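Local coordinates for protein chitinase A (Pteris ryukyuensis, PDB 4RL3) that probably hydrolyses the glycosidic bonds of chitin as a class III, family GH18 chitinase, of which this chain is the catalytic domain, at residues A[58-63]-A[111-116]; A[88-93]-A[126-131]; A[158-163]-A[180-185]. All coordinates share one frame; numbering follows the deposited sequence.

Contact 1 of 3, residues A[58-63]-A[111-116]; sequences LTPAAV and INQYHL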
loop_
_atom_site.group_PDB
_atom_site.type_symbol
_atom_site.label_atom_id
_atom_site.label_comp_id
_atom_site.label_asym_id
_atom_site.label_seq_id
_atom_site.Cartn_x
_atom_site.Cartn_y
_atom_site.Cartn_z
ATOM N N LEU A 58 -5.532 14.606 8.052
ATOM C CA LEU A 58 -6.059 13.878 6.902
ATOM C C LEU A 58 -7.469 13.425 7.247
ATOM O O LEU A 58 -7.733 12.263 7.548
ATOM C CB LEU A 58 -5.137 12.706 6.533
ATOM C CG LEU A 58 -3.687 13.138 6.242
ATOM C CD1 LEU A 58 -2.718 11.970 6.115
ATOM C CD2 LEU A 58 -3.597 14.008 4.998
ATOM N N THR A 59 -8.365 14.397 7.251
ATOM C CA THR A 59 -9.749 14.238 7.682
ATOM C C THR A 59 -10.619 13.764 6.527
ATOM O O THR A 59 -10.202 13.788 5.385
ATOM C CB THR A 59 -10.321 15.602 8.097
ATOM O OG1 THR A 59 -10.212 16.491 6.980
ATOM C CG2 THR A 59 -9.566 16.182 9.291
ATOM N N PRO A 60 -11.870 13.363 6.818
ATOM C CA PRO A 60 -12.784 13.084 5.723
ATOM C C PRO A 60 -12.933 14.278 4.769
ATOM O O PRO A 60 -12.978 14.087 3.557
ATOM C CB PRO A 60 -14.088 12.732 6.447
ATOM C CG PRO A 60 -13.636 12.186 7.762
ATOM C CD PRO A 60 -12.468 13.044 8.126
ATOM N N ALA A 61 -13.005 15.494 5.305
ATOM C CA ALA A 61 -13.105 16.691 4.461
ATOM C C ALA A 61 -11.883 16.863 3.551
ATOM O O ALA A 61 -12.029 17.281 2.403
ATOM C CB ALA A 61 -13.297 17.918 5.322
ATOM N N ALA A 62 -10.699 16.514 4.057
ATOM C CA ALA A 62 -9.467 16.548 3.256
ATOM C C ALA A 62 -9.485 15.539 2.114
ATOM O O ALA A 62 -9.038 15.849 1.014
ATOM C CB ALA A 62 -8.229 16.336 4.126
ATOM N N VAL A 63 -10.006 14.335 2.370
ATOM C CA VAL A 63 -10.120 13.329 1.304
ATOM C C VAL A 63 -11.106 13.806 0.245
ATOM O O VAL A 63 -10.836 13.716 -0.959
ATOM C CB VAL A 63 -10.580 11.948 1.831
ATOM C CG1 VAL A 63 -10.852 11.002 0.655
ATOM C CG2 VAL A 63 -9.553 11.360 2.784
ATOM N N ILE A 111 -14.481 3.286 5.283
ATOM C CA ILE A 111 -14.452 3.660 3.864
ATOM C C ILE A 111 -15.570 4.647 3.533
ATOM O O ILE A 111 -15.354 5.639 2.825
ATOM C CB ILE A 111 -14.543 2.400 2.980
ATOM C CG1 ILE A 111 -13.214 1.644 3.033
ATOM C CG2 ILE A 111 -14.890 2.749 1.532
ATOM C CD1 ILE A 111 -13.301 0.184 2.638
ATOM N N ASN A 112 -16.762 4.399 4.059
ATOM C CA ASN A 112 -17.865 5.324 3.845
ATOM C C ASN A 112 -17.645 6.655 4.551
ATOM O O ASN A 112 -17.974 7.696 3.986
ATOM C CB ASN A 112 -19.182 4.682 4.270
ATOM C CG ASN A 112 -19.629 3.616 3.298
ATOM O OD1 ASN A 112 -19.268 3.649 2.119
ATOM N ND2 ASN A 112 -20.427 2.660 3.780
ATOM N N GLN A 113 -17.064 6.631 5.747
ATOM C CA GLN A 113 -16.809 7.861 6.491
ATOM C C GLN A 113 -15.787 8.758 5.807
ATOM O O GLN A 113 -15.962 9.982 5.751
ATOM C CB GLN A 113 -16.313 7.537 7.903
ATOM C CG GLN A 113 -16.096 8.776 8.770
ATOM C CD GLN A 113 -15.446 8.485 10.098
ATOM O OE1 GLN A 113 -15.052 7.350 10.397
ATOM N NE2 GLN A 113 -15.301 9.534 10.910
ATOM N N TYR A 114 -14.711 8.142 5.321
ATOM C CA TYR A 114 -13.574 8.865 4.741
ATOM C C TYR A 114 -13.612 8.942 3.202
ATOM O O TYR A 114 -12.684 9.480 2.600
ATOM C CB TYR A 114 -12.248 8.255 5.235
ATOM C CG TYR A 114 -11.875 8.772 6.609
ATOM C CD1 TYR A 114 -12.473 8.266 7.745
ATOM C CD2 TYR A 114 -10.926 9.789 6.763
ATOM C CE1 TYR A 114 -12.167 8.763 8.995
ATOM C CE2 TYR A 114 -10.602 10.286 8.011
ATOM C CZ TYR A 114 -11.219 9.772 9.126
ATOM O OH TYR A 114 -10.921 10.274 10.379
ATOM N N HIS A 115 -14.693 8.474 2.575
ATOM C CA HIS A 115 -14.867 8.592 1.114
ATOM C C HIS A 115 -13.762 7.830 0.370
ATOM O O HIS A 115 -13.220 8.302 -0.619
ATOM C CB HIS A 115 -14.875 10.062 0.669
ATOM C CG HIS A 115 -15.571 10.979 1.619
ATOM N ND1 HIS A 115 -16.927 10.924 1.849
ATOM C CD2 HIS A 115 -15.091 11.965 2.414
ATOM C CE1 HIS A 115 -17.257 11.850 2.734
ATOM N NE2 HIS A 115 -16.161 12.495 3.095
ATOM N N LEU A 116 -13.439 6.644 0.863
ATOM C CA LEU A 116 -12.308 5.894 0.330
ATOM C C LEU A 116 -12.710 4.978 -0.824
ATOM O O LEU A 116 -13.891 4.723 -1.066
ATOM C CB LEU A 116 -11.644 5.087 1.452
ATOM C CG LEU A 116 -11.212 5.897 2.675
ATOM C CD1 LEU A 116 -10.573 5.003 3.724
ATOM C CD2 LEU A 116 -10.252 7.012 2.299
#

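Contact 2 of 3, residues A[88-93]-A[126-131]; sequences PVQFTA and FDQVST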
loop_
_atom_site.group_PDB
_atom_site.type_symbol
_atom_site.label_atom_id
_atom_site.label_comp_id
_atom_site.label_asym_id
_atom_site.label_seq_id
_atom_site.Cartn_x
_atom_site.Cartn_y
_atom_site.Cartn_z
ATOM N N PRO A 88 4.906 -5.023 17.815
ATOM C CA PRO A 88 4.611 -5.554 16.480
ATOM C C PRO A 88 3.120 -5.809 16.255
ATOM O O PRO A 88 2.430 -6.349 17.126
ATOM C CB PRO A 88 5.415 -6.863 16.432
ATOM C CG PRO A 88 6.476 -6.691 17.474
ATOM C CD PRO A 88 5.811 -5.915 18.560
ATOM N N VAL A 89 2.634 -5.398 15.087
ATOM C CA VAL A 89 1.263 -5.667 14.704
ATOM C C VAL A 89 1.184 -7.120 14.256
ATOM O O VAL A 89 1.325 -7.432 13.074
ATOM C CB VAL A 89 0.782 -4.706 13.594
ATOM C CG1 VAL A 89 -0.643 -5.051 13.169
ATOM C CG2 VAL A 89 0.855 -3.268 14.067
ATOM N N GLN A 90 0.939 -8.006 15.214
ATOM C CA GLN A 90 0.774 -9.426 14.946
ATOM C C GLN A 90 -0.615 -9.666 14.393
ATOM O O GLN A 90 -1.606 -9.303 15.042
ATOM C CB GLN A 90 0.929 -10.241 16.239
ATOM C CG GLN A 90 2.344 -10.262 16.783
ATOM C CD GLN A 90 3.292 -11.049 15.907
ATOM O OE1 GLN A 90 2.879 -11.754 14.977
ATOM N NE2 GLN A 90 4.583 -10.951 16.207
ATOM N N PHE A 91 -0.713 -10.256 13.204
ATOM C CA PHE A 91 -2.033 -10.622 12.722
ATOM C C PHE A 91 -2.612 -11.675 13.658
ATOM O O PHE A 91 -1.970 -12.677 13.947
ATOM C CB PHE A 91 -2.016 -11.170 11.295
ATOM C CG PHE A 91 -3.399 -11.359 10.735
ATOM C CD1 PHE A 91 -4.126 -12.505 11.018
ATOM C CD2 PHE A 91 -3.989 -10.362 9.983
ATOM C CE1 PHE A 91 -5.407 -12.663 10.539
ATOM C CE2 PHE A 91 -5.269 -10.519 9.494
ATOM C CZ PHE A 91 -5.980 -11.665 9.779
ATOM N N THR A 92 -3.832 -11.447 14.128
ATOM C CA THR A 92 -4.446 -12.410 15.036
ATOM C C THR A 92 -5.977 -12.355 14.987
ATOM O O THR A 92 -6.588 -11.284 14.855
ATOM C CB THR A 92 -3.881 -12.238 16.462
ATOM O OG1 THR A 92 -4.400 -13.261 17.328
ATOM C CG2 THR A 92 -4.190 -10.880 17.015
ATOM N N ALA A 93 -6.581 -13.535 15.050
ATOM C CA ALA A 93 -8.019 -13.683 14.914
ATOM C C ALA A 93 -8.528 -14.633 15.981
ATOM O O ALA A 93 -7.938 -15.688 16.209
ATOM C CB ALA A 93 -8.361 -14.242 13.539
ATOM N N PHE A 126 3.492 -12.591 11.582
ATOM C CA PHE A 126 2.625 -13.758 11.521
ATOM C C PHE A 126 2.994 -14.813 12.546
ATOM O O PHE A 126 2.745 -15.995 12.347
ATOM C CB PHE A 126 2.688 -14.345 10.108
ATOM C CG PHE A 126 2.271 -13.369 9.053
ATOM C CD1 PHE A 126 0.952 -13.012 8.944
ATOM C CD2 PHE A 126 3.196 -12.782 8.207
ATOM C CE1 PHE A 126 0.540 -12.103 7.991
ATOM C CE2 PHE A 126 2.798 -11.860 7.257
ATOM C CZ PHE A 126 1.465 -11.525 7.144
ATOM N N ASP A 127 3.534 -14.370 13.673
ATOM C CA ASP A 127 4.011 -15.301 14.691
ATOM C C ASP A 127 2.880 -15.902 15.533
ATOM O O ASP A 127 3.120 -16.844 16.292
ATOM C CB ASP A 127 5.032 -14.593 15.578
ATOM C CG ASP A 127 6.165 -13.977 14.775
ATOM O OD1 ASP A 127 6.809 -14.716 14.006
ATOM O OD2 ASP A 127 6.400 -12.751 14.877
ATOM N N GLN A 128 1.663 -15.365 15.402
ATOM C CA GLN A 128 0.509 -15.782 16.214
ATOM C C GLN A 128 -0.651 -16.318 15.365
ATOM O O GLN A 128 -1.776 -16.450 15.852
ATOM C CB GLN A 128 0.016 -14.604 17.068
ATOM C CG GLN A 128 1.064 -14.045 18.022
ATOM C CD GLN A 128 0.576 -12.880 18.872
ATOM O OE1 GLN A 128 1.344 -12.324 19.650
ATOM N NE2 GLN A 128 -0.691 -12.494 18.720
ATOM N N VAL A 129 -0.373 -16.633 14.106
ATOM C CA VAL A 129 -1.396 -17.095 13.180
ATOM C C VAL A 129 -0.804 -18.017 12.116
ATOM O O VAL A 129 0.323 -17.824 11.668
ATOM C CB VAL A 129 -2.118 -15.899 12.520
ATOM C CG1 VAL A 129 -1.203 -15.152 11.559
ATOM C CG2 VAL A 129 -3.388 -16.359 11.815
ATOM N N SER A 130 -1.569 -19.017 11.702
ATOM C CA SER A 130 -1.154 -19.852 10.580
ATOM C C SER A 130 -1.354 -19.110 9.272
ATOM O O SER A 130 -2.178 -18.207 9.166
ATOM C CB SER A 130 -1.929 -21.158 10.534
ATOM O OG SER A 130 -3.258 -20.947 10.095
ATOM N N THR A 131 -0.608 -19.510 8.264
ATOM C CA THR A 131 -0.731 -18.892 6.958
ATOM C C THR A 131 -2.120 -19.130 6.359
ATOM O O THR A 131 -2.698 -18.224 5.758
ATOM C CB THR A 131 0.406 -19.375 6.042
ATOM O OG1 THR A 131 1.639 -18.871 6.574
ATOM C CG2 THR A 131 0.217 -18.923 4.597
HETATM O O HOH W 1 0.629 -13.226 13.982
HETATM O O HOH W 2 -4.571 -15.741 15.659
#

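Contact 3 of 3, residues A[158-163]-A[180-185]; sequences PFDGVE and VNFQFY. With ACT (acetate ion), chain E.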
loop_
_atom_site.group_PDB
_atom_site.type_symbol
_atom_site.label_atom_id
_atom_site.label_comp_id
_atom_site.label_asym_id
_atom_site.label_seq_id
_atom_site.Cartn_x
_atom_site.Cartn_y
_atom_site.Cartn_z
ATOM N N PRO A 158 3.616 -6.935 -0.369
ATOM C CA PRO A 158 4.562 -7.944 0.104
ATOM C C PRO A 158 6.022 -7.556 -0.040
ATOM O O PRO A 158 6.358 -6.587 -0.715
ATOM C CB PRO A 158 4.275 -9.131 -0.803
ATOM C CG PRO A 158 3.852 -8.500 -2.090
ATOM C CD PRO A 158 3.056 -7.290 -1.681
ATOM N N PHE A 159 6.874 -8.348 0.599
ATOM C CA PHE A 159 8.315 -8.335 0.367
ATOM C C PHE A 159 8.790 -9.768 0.607
ATOM O O PHE A 159 7.988 -10.633 0.972
ATOM C CB PHE A 159 9.037 -7.303 1.260
ATOM C CG PHE A 159 8.881 -7.543 2.735
ATOM C CD1 PHE A 159 7.728 -7.152 3.413
ATOM C CD2 PHE A 159 9.894 -8.155 3.447
ATOM C CE1 PHE A 159 7.604 -7.387 4.783
ATOM C CE2 PHE A 159 9.773 -8.392 4.809
ATOM C CZ PHE A 159 8.627 -8.010 5.472
ATOM N N ASP A 160 10.066 -10.054 0.386
ATOM C CA ASP A 160 10.487 -11.461 0.348
ATOM C C ASP A 160 10.277 -12.194 1.669
ATOM O O ASP A 160 9.921 -13.375 1.678
ATOM C CB ASP A 160 11.944 -11.589 -0.100
ATOM C CG ASP A 160 12.135 -11.285 -1.587
ATOM O OD1 ASP A 160 11.152 -11.303 -2.359
ATOM O OD2 ASP A 160 13.297 -11.051 -1.981
ATOM N N GLY A 161 10.478 -11.489 2.780
ATOM C CA GLY A 161 10.329 -12.076 4.110
ATOM C C GLY A 161 8.940 -12.593 4.435
ATOM O O GLY A 161 8.779 -13.409 5.357
ATOM N N VAL A 162 7.938 -12.129 3.685
ATOM C CA VAL A 162 6.559 -12.600 3.838
ATOM C C VAL A 162 6.023 -13.266 2.560
ATOM O O VAL A 162 4.822 -13.305 2.321
ATOM C CB VAL A 162 5.643 -11.454 4.325
ATOM C CG1 VAL A 162 6.073 -11.023 5.723
ATOM C CG2 VAL A 162 5.646 -10.265 3.371
ATOM N N GLU A 163 6.928 -13.849 1.771
ATOM C CA GLU A 163 6.569 -14.511 0.512
ATOM C C GLU A 163 5.570 -15.645 0.683
ATOM O O GLU A 163 4.628 -15.767 -0.104
ATOM C CB GLU A 163 7.846 -15.052 -0.147
ATOM C CG GLU A 163 7.666 -15.765 -1.481
ATOM C CD GLU A 163 9.010 -16.073 -2.109
ATOM O OE1 GLU A 163 9.779 -15.112 -2.355
ATOM O OE2 GLU A 163 9.323 -17.275 -2.312
ATOM N N VAL A 180 -0.232 -5.277 -6.874
ATOM C CA VAL A 180 0.759 -5.808 -5.957
ATOM C C VAL A 180 1.788 -4.705 -5.717
ATOM O O VAL A 180 2.597 -4.379 -6.600
ATOM C CB VAL A 180 1.411 -7.100 -6.505
ATOM C CG1 VAL A 180 2.462 -7.618 -5.520
ATOM C CG2 VAL A 180 0.344 -8.160 -6.769
ATOM N N ASN A 181 1.721 -4.118 -4.522
ATOM C CA ASN A 181 2.662 -3.089 -4.071
ATOM C C ASN A 181 3.920 -3.769 -3.511
ATOM O O ASN A 181 4.160 -3.741 -2.305
ATOM C CB ASN A 181 2.057 -2.212 -2.955
ATOM C CG ASN A 181 0.978 -1.236 -3.428
ATOM O OD1 ASN A 181 0.464 -1.286 -4.559
ATOM N ND2 ASN A 181 0.606 -0.355 -2.524
ATOM N N PHE A 182 4.710 -4.405 -4.370
ATOM C CA PHE A 182 5.882 -5.109 -3.891
ATOM C C PHE A 182 6.893 -4.082 -3.376
ATOM O O PHE A 182 7.184 -3.104 -4.050
ATOM C CB PHE A 182 6.505 -5.983 -4.984
ATOM C CG PHE A 182 7.552 -6.920 -4.461
ATOM C CD1 PHE A 182 8.843 -6.470 -4.251
ATOM C CD2 PHE A 182 7.239 -8.224 -4.133
ATOM C CE1 PHE A 182 9.807 -7.299 -3.739
ATOM C CE2 PHE A 182 8.208 -9.066 -3.613
ATOM C CZ PHE A 182 9.494 -8.601 -3.421
ATOM N N GLN A 183 7.403 -4.300 -2.169
ATOM C CA GLN A 183 8.302 -3.351 -1.523
ATOM C C GLN A 183 9.758 -3.547 -1.949
ATOM O O GLN A 183 10.519 -4.257 -1.288
ATOM C CB GLN A 183 8.206 -3.483 -0.009
ATOM C CG GLN A 183 6.816 -3.223 0.557
ATOM C CD GLN A 183 6.803 -3.328 2.071
ATOM O OE1 GLN A 183 7.779 -2.992 2.739
ATOM N NE2 GLN A 183 5.704 -3.823 2.617
ATOM N N PHE A 184 10.156 -2.881 -3.026
ATOM C CA PHE A 184 11.521 -3.041 -3.560
ATOM C C PHE A 184 12.567 -2.310 -2.732
ATOM O O PHE A 184 13.765 -2.577 -2.869
ATOM C CB PHE A 184 11.568 -2.617 -5.025
ATOM C CG PHE A 184 10.894 -3.599 -5.937
ATOM C CD1 PHE A 184 11.537 -4.779 -6.312
ATOM C CD2 PHE A 184 9.600 -3.382 -6.392
ATOM C CE1 PHE A 184 10.905 -5.699 -7.133
ATOM C CE2 PHE A 184 8.975 -4.294 -7.226
ATOM C CZ PHE A 184 9.621 -5.462 -7.593
ATOM N N TYR A 185 12.105 -1.439 -1.842
ATOM C CA TYR A 185 12.977 -0.761 -0.888
ATOM C C TYR A 185 13.425 -1.680 0.251
ATOM O O TYR A 185 14.180 -1.250 1.128
ATOM C CB TYR A 185 12.330 0.534 -0.367
ATOM C CG TYR A 185 10.855 0.437 -0.039
ATOM C CD1 TYR A 185 9.891 0.677 -1.015
ATOM C CD2 TYR A 185 10.424 0.124 1.239
ATOM C CE1 TYR A 185 8.537 0.590 -0.725
ATOM C CE2 TYR A 185 9.073 0.049 1.547
ATOM C CZ TYR A 185 8.135 0.275 0.569
ATOM O OH TYR A 185 6.800 0.197 0.869
HETATM C C ACT E . 5.087 -0.571 3.654
HETATM O O ACT E . 4.825 -0.874 4.846
HETATM O OXT ACT E . 6.280 -0.253 3.409
HETATM C CH3 ACT E . 4.026 -0.572 2.588
#

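Contact 1 of 3, residues A[58-63]-A[111-116]
P60 lies across the ring of Y114, and this CH-pi contact is the centre of the meeting between 58-63 and 111-116. P60 CG stands 3.6 Å from the ring centroid and 11° off its normal, so the pyrrolidine covers the face, while P60 CD reaches Y114 CE2 at 3.3 Å. L58 O lies at the ring edge, in its plane. With CG set beside its own backbone N (chi1 -82°), Y114 reaches toward this prolyl face, and its hydroxyl is held by N55. W53 meets the same ring edge-to-face.

A further apolar contact joins V63 CG1 to L116 CD2 at 4.4 Å. Carbons also meet oxygens: V63 CG1, anti to the backbone N, is pressed tightly against Y114 O at 3.1 Å, P60 CB rests 3.4 Å from Q113 O, and H115 CD2 turns its ring edge to P60 O at 3.2 Å.

Backbone and capping bonds stay within each segment. T59 OG1 accepts from A62 N at 3.0 Å, the N-cap of helix 60-69. H115 has positive phi (62°) and L116 N bonds to I111 O at 2.9 Å, consistent with a Schellman motif near the C-terminal end of helix 96-114.

No hydrogen bond joins the two segments, which implies that these neighbouring outer helices of the TIM barrel rest here mainly on CH-pi, apolar and carbon-oxygen contacts, while Y114 OH, L58 O and H115 O bond to N55, W53 and K67.

Contact 2 of 3, residues A[88-93]-A[126-131]
Q90 and D127 grip each other through a pair of hydrogen bonds. D127 N gives its proton to Q90 OE1 at 3.0 Å, coming in tilted 23° from the carbonyl plane, and Q90 NE2 donates to D127 OD2 at 2.9 Å. The second bond is the straighter (167°) and uses the anti lone pair of the carboxylate oxygen. Q90 bends at chi2 (-69°), which folds its amide back to face the type I turn F126-V129.

Both segments are loops of the TIM barrel that lead into its outer helices, 96-114 and 131-147; the second follows strand 118-123, which carries the start of the GH18 DxDxE signature.

Two waters bridge the segments. One accepts from Q128 N at 2.8 Å and lies close to both Q90 OE1 and F91 O; the other accepts from A93 N at 3.0 Å and donates to Q128 O at 2.9 Å.

In amide-on-aliphatic packing, the amide of the extended Q128 lies face-on against CB and CG of Q90, with Q128 CD 3.7 Å from Q90 CB.

The apolar contacts are looser. F91 CD1 sits 4.0 Å from V129 CG1, meeting it obliquely, and F91 CB lies 4.2 Å from F126 CD1. F91 also packs its ring against Y123, W99 and F134.

Contact 3 of 3, residues A[158-163]-A[180-185]
The F182 ring takes P158 O and F159 CA over one face and D160 OD1 at its edge. The carbonyl oxygen stands 3.9 Å above the plane, offset toward the rim, whereas D160 OD1 lies in the plane, 3.3 Å from F182 CZ; its other oxygen, OD2, is hydrogen-bonded to Y187 OH. F182 CG is anti to its backbone N (chi1 -169°), which carries the ring out beside 158-160, and its CD1 rests over the centre of the F184 ring. V162 CG2 covers one face of F159, toward its rim; Q183 NE2 comes obliquely to that ring. On Y185, Q183 CB lies over a face near the rim and the acetate is at the edge, in plane.

The hydrogen bond across is Q183 N to P158 O, 2.9 Å and nearly linear (168°). The same oxygen meets F182 CA at 3.5 Å, a CA-H...O contact. P158 CG packs on V180 CG1 at 3.8 Å.

Y185 OH donates to acetate OXT at 2.6 Å. The acetate, probably from the crystallisation liquor, lies over one face of the Q183 amide, Q183 OE1 coming nearest at 3.2 Å from OXT without a hydrogen bond; magnesium lies about 4 Å from this side chain. Q183 NE2 donates to A157 O. An alanine in place of Q183 would probably leave A157 O without that donor and F159 without the amide packed beside it, under the acetate site.

Q183 also touches D122, an aspartate of the GH18 DxDxE signature carried on strand 118-123, consistent with a place in the active-site cleft. The two loops follow adjacent parallel strands, 153-156 and 179-180, of the TIM barrel; helix 193-206 backs F182 and F184 through A203, and K206 pairs with E163 at the start of helix 163-173.

Contact 3 is the buried one, its centre about 10 Å from the centre of the chain; contact 2 is a surface contact at about 19 Å, and contact 1, partly buried, lies at about 17 Å on the opposite side of the centre from contact 3. Contacts 1 and 2 bear on the two ends of helix 96-114, since 111-116 carries its C-terminal end and 88-93 leads into it. Contacts 2 and 3 touch, F126 CE2 packing 3.7 Å from V162 CG1. Chemistry follows place: helix packing without hydrogen bonds between the segments in contact 1, side-chain bonds and bridging water in contact 2, and aromatic faces with a backbone bond beside the bound ions in contact 3.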